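Local coordinates for malonyl-CoA-[acyl-carrier-protein] transacylase (Coxiella burnetii, PDB 3TQE), which probably transfers the malonyl group from malonyl-CoA to holo-acyl-carrier protein, releasing CoA and supplying malonyl-ACP for fatty acid synthesis, at residues H241-A244 with N245-R248; L208-P211 with A212-R215. All blocks are in the same frame, centred on the assembly; numbering follows the deposited sequence.

Contact 1 (H241-A244 with N245-R248); sequences HNEA and NIIR. With GLY (glycine), chain C.
R248 reaches back past A244 to grip a bound glycine, its NH1 lying 3.5 Å from A244 CB. The glycine carboxylate is met through two hydrogen bonds side by side at the guanidinium edge, both fairly straight. NH1 donates to the glycine OXT at 2.9 Å. NH2 donates to the glycine O at 2.8 Å. The remaining donors are also used. NH1 has a second acceptor, N245 OD1, which it approaches from above the amide plane, while NE bonds to the carbonyl of I220 and NH2 also to that of I223. Such a set of acceptors fixes the rotation of the guanidinium.

E243 is the N-cap residue of the helix. Its carbonyl oxygen accepts from I247 N at 2.9 Å and weakly from I246 N; A244 O takes R248 N at 2.8 Å. The E243 side chain bends back at chi2 (93°), and its OE1 accepts a hydrogen bond from N242 N (3.2 Å), which comes from above the carboxylate plane. N242 O is hydrogen-bonded to S227 OG. Next to E243, I246 CG2 sits over one face of the H241 imidazole, 3.5 Å from the ring centroid and 17° off its normal, a CH-pi contact. H241 NE2 is satisfied by D237.

The turn joins the loop that follows helix 210-220 to the start of helix 244-254, with I247 packed on loop residues P228 and H234.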
loop_
_atom_site.group_PDB
_atom_site.type_symbol
_atom_site.label_atom_id
_atom_site.label_comp_id
_atom_site.label_asym_id
_atom_site.label_seq_id
_atom_site.Cartn_x
_atom_site.Cartn_y
_atom_site.Cartn_z
ATOM N N HIS A 241 -12.633 10.274 -3.780
ATOM C CA HIS A 241 -13.896 10.527 -3.109
ATOM C C HIS A 241 -13.745 11.633 -2.086
ATOM O O HIS A 241 -12.759 11.697 -1.388
ATOM C CB HIS A 241 -14.364 9.291 -2.375
ATOM C CG HIS A 241 -14.661 8.143 -3.272
ATOM N ND1 HIS A 241 -15.596 8.220 -4.282
ATOM C CD2 HIS A 241 -14.157 6.889 -3.313
ATOM C CE1 HIS A 241 -15.652 7.056 -4.909
ATOM N NE2 HIS A 241 -14.790 6.230 -4.338
ATOM N N ASN A 242 -14.746 12.486 -1.980
ATOM C CA ASN A 242 -14.717 13.575 -1.011
ATOM C C ASN A 242 -15.575 13.329 0.209
ATOM O O ASN A 242 -15.394 13.953 1.252
ATOM C CB ASN A 242 -15.180 14.853 -1.690
ATOM C CG ASN A 242 -14.238 15.314 -2.769
ATOM O OD1 ASN A 242 -14.668 15.779 -3.840
ATOM N ND2 ASN A 242 -12.958 15.215 -2.504
ATOM N N GLU A 243 -16.557 12.449 0.088
ATOM C CA GLU A 243 -17.541 12.258 1.127
ATOM C C GLU A 243 -17.103 11.213 2.126
ATOM O O GLU A 243 -16.686 10.144 1.712
ATOM C CB GLU A 243 -18.823 11.788 0.462
ATOM C CG GLU A 243 -19.243 12.628 -0.717
ATOM C CD GLU A 243 -18.739 12.152 -2.144
ATOM O OE1 GLU A 243 -17.681 11.412 -2.384
ATOM O OE2 GLU A 243 -19.453 12.620 -3.072
ATOM N N ALA A 244 -17.213 11.494 3.416
ATOM C CA ALA A 244 -16.702 10.603 4.446
ATOM C C ALA A 244 -17.237 9.208 4.329
ATOM O O ALA A 244 -16.473 8.247 4.400
ATOM C CB ALA A 244 -16.962 11.144 5.823
ATOM N N ASN A 245 -18.540 9.058 4.147
ATOM C CA ASN A 245 -19.081 7.704 4.146
ATOM C C ASN A 245 -18.708 6.940 2.895
ATOM O O ASN A 245 -18.644 5.717 2.896
ATOM C CB ASN A 245 -20.587 7.710 4.340
ATOM C CG ASN A 245 -20.974 7.948 5.762
ATOM O OD1 ASN A 245 -20.286 7.515 6.694
ATOM N ND2 ASN A 245 -22.121 8.582 5.945
ATOM N N ILE A 246 -18.444 7.656 1.814
ATOM C CA ILE A 246 -17.996 7.009 0.595
ATOM C C ILE A 246 -16.548 6.550 0.782
ATOM O O ILE A 246 -16.185 5.458 0.379
ATOM C CB ILE A 246 -18.156 7.929 -0.630
ATOM C CG1 ILE A 246 -19.596 8.403 -0.777
ATOM C CG2 ILE A 246 -17.738 7.228 -1.892
ATOM C CD1 ILE A 246 -20.603 7.331 -0.850
ATOM N N ILE A 247 -15.732 7.373 1.428
ATOM C CA ILE A 247 -14.392 6.948 1.786
ATOM C C ILE A 247 -14.435 5.733 2.701
ATOM O O ILE A 247 -13.688 4.776 2.487
ATOM C CB ILE A 247 -13.618 8.116 2.413
ATOM C CG1 ILE A 247 -13.393 9.189 1.374
ATOM C CG2 ILE A 247 -12.278 7.610 3.007
ATOM C CD1 ILE A 247 -12.862 10.503 1.931
ATOM N N ARG A 248 -15.309 5.741 3.707
ATOM C CA ARG A 248 -15.436 4.569 4.560
ATOM C C ARG A 248 -15.765 3.345 3.739
ATOM O O ARG A 248 -15.166 2.294 3.918
ATOM C CB ARG A 248 -16.526 4.749 5.597
ATOM C CG ARG A 248 -16.222 5.777 6.640
ATOM C CD ARG A 248 -17.276 5.796 7.747
ATOM N NE ARG A 248 -16.817 6.729 8.770
ATOM C CZ ARG A 248 -17.134 8.020 8.825
ATOM N NH1 ARG A 248 -18.001 8.560 7.971
ATOM N NH2 ARG A 248 -16.610 8.779 9.756
HETATM N N GLY C . -16.420 14.166 9.327
HETATM C CA GLY C . -17.665 13.472 8.863
HETATM C C GLY C . -17.622 12.002 9.206
HETATM O O GLY C . -16.624 11.565 9.818
HETATM O OXT GLY C . -18.566 11.233 8.863
#

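Contact 2 (L208-P211 with A212-R215); sequences LMQP and AADR
With CG of Q210 anti to the backbone N (chi1 -171°) and the chain bent at chi2 (64°), the terminal amide folds along the helix toward D214, four residues on. D214 in turn carries CG anti to its carbonyl carbon, which tilts the carboxylate back toward the N-terminal end of the helix. The two side chains cross at about a right angle, and NE2 of Q210 donates to OD1 of D214 at 2.7 Å. That bond lies in the amide plane of Q210 but reaches OD1 from above the carboxylate plane, and the two planes are 48° apart.

This i to i+4 side-chain hydrogen bond spans the first turn of helix 210-220, which takes over from a 3-10 segment that runs through 208-209. The changeover can be read in the backbone: M209 O accepts a weak bond from A212 N, and a straighter one from A213 N at 2.9 Å. From there the alpha-helical pattern continues, with D214 N to Q210 O at 2.9 Å and a longer R215 N to P211 O at 3.3 Å. P211 fits at this early position, its ring nitrogen having no hydrogen to give. The inner side of the turn faces helix 111-128: selenomethionine M209 packs on M125 and A128, A212 meets Y124, and R215 NH1 forms a salt bridge with E127. The M209 side chain comes within about 6 Å of that of H205, a predicted active-site residue.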
loop_
_atom_site.group_PDB
_atom_site.type_symbol
_atom_site.label_atom_id
_atom_site.label_comp_id
_atom_site.label_asym_id
_atom_site.label_seq_id
_atom_site.Cartn_x
_atom_site.Cartn_y
_atom_site.Cartn_z
ATOM N N LEU A 208 -12.405 -13.917 1.581
ATOM C CA LEU A 208 -12.030 -14.455 2.880
ATOM C C LEU A 208 -11.777 -13.393 3.929
ATOM O O LEU A 208 -11.766 -13.689 5.111
ATOM C CB LEU A 208 -10.806 -15.345 2.776
ATOM C CG LEU A 208 -11.010 -16.562 1.889
ATOM C CD1 LEU A 208 -9.734 -17.355 1.902
ATOM C CD2 LEU A 208 -12.201 -17.395 2.375
HETATM N N MSE A 209 -11.581 -12.151 3.495
HETATM C CA MSE A 209 -11.410 -11.064 4.423
HETATM C C MSE A 209 -12.727 -10.502 4.923
HETATM O O MSE A 209 -12.723 -9.590 5.739
HETATM C CB MSE A 209 -10.606 -9.956 3.771
HETATM C CG MSE A 209 -9.166 -10.229 3.585
HETATM SE SE MSE A 209 -8.157 -10.587 5.218
HETATM C CE MSE A 209 -8.139 -12.511 5.088
ATOM N N GLN A 210 -13.866 -11.033 4.472
ATOM C CA GLN A 210 -15.110 -10.433 4.882
ATOM C C GLN A 210 -15.274 -10.335 6.417
ATOM O O GLN A 210 -15.759 -9.334 6.907
ATOM C CB GLN A 210 -16.298 -11.143 4.258
ATOM C CG GLN A 210 -17.606 -10.412 4.484
ATOM C CD GLN A 210 -17.667 -9.041 3.822
ATOM O OE1 GLN A 210 -17.344 -8.889 2.647
ATOM N NE2 GLN A 210 -18.086 -8.030 4.589
ATOM N N PRO A 211 -14.845 -11.341 7.180
ATOM C CA PRO A 211 -15.007 -11.188 8.628
ATOM C C PRO A 211 -14.220 -10.010 9.173
ATOM O O PRO A 211 -14.659 -9.337 10.097
ATOM C CB PRO A 211 -14.441 -12.494 9.175
ATOM C CG PRO A 211 -14.597 -13.455 8.060
ATOM C CD PRO A 211 -14.401 -12.696 6.810
ATOM N N ALA A 212 -13.046 -9.766 8.608
ATOM C CA ALA A 212 -12.239 -8.627 9.009
ATOM C C ALA A 212 -12.884 -7.327 8.587
ATOM O O ALA A 212 -12.849 -6.354 9.320
ATOM C CB ALA A 212 -10.865 -8.739 8.394
ATOM N N ALA A 213 -13.453 -7.311 7.403
ATOM C CA ALA A 213 -14.105 -6.130 6.891
ATOM C C ALA A 213 -15.271 -5.755 7.802
ATOM O O ALA A 213 -15.495 -4.584 8.094
ATOM C CB ALA A 213 -14.585 -6.358 5.496
ATOM N N ASP A 214 -16.023 -6.753 8.247
ATOM C CA ASP A 214 -17.152 -6.490 9.114
ATOM C C ASP A 214 -16.701 -5.856 10.414
ATOM O O ASP A 214 -17.350 -4.946 10.922
ATOM C CB ASP A 214 -17.914 -7.762 9.407
ATOM C CG ASP A 214 -18.622 -8.327 8.170
ATOM O OD1 ASP A 214 -18.772 -7.611 7.160
ATOM O OD2 ASP A 214 -19.022 -9.512 8.222
ATOM N N ARG A 215 -15.587 -6.323 10.948
ATOM C CA ARG A 215 -15.057 -5.781 12.183
ATOM C C ARG A 215 -14.512 -4.390 11.968
ATOM O O ARG A 215 -14.787 -3.470 12.750
ATOM C CB ARG A 215 -14.002 -6.697 12.760
ATOM C CG ARG A 215 -14.578 -8.014 13.204
ATOM C CD ARG A 215 -13.491 -8.953 13.596
ATOM N NE ARG A 215 -12.928 -8.632 14.896
ATOM C CZ ARG A 215 -11.851 -9.210 15.424
ATOM N NH1 ARG A 215 -11.175 -10.138 14.749
ATOM N NH2 ARG A 215 -11.445 -8.849 16.643
#

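Overall arrangement
Going from the N terminus, contact 2 (208-215) comes first and contact 1 (241-248) follows in series, so the two neither nest nor cross. Each is formed within one uninterrupted run of chain and closes only a local turn: contact 2 the start of helix 210-220, contact 1 the start of helix 244-254, the next helix in the chain. Their centres lie 19 Å apart and their nearest atoms about 8 Å, without touching. Residues 221-243 connect the two helices, and the last of them enter contact 1. The same connection supplies I225 O, which bonds the glycine of contact 1, so that site draws on both the loop and the helix after it.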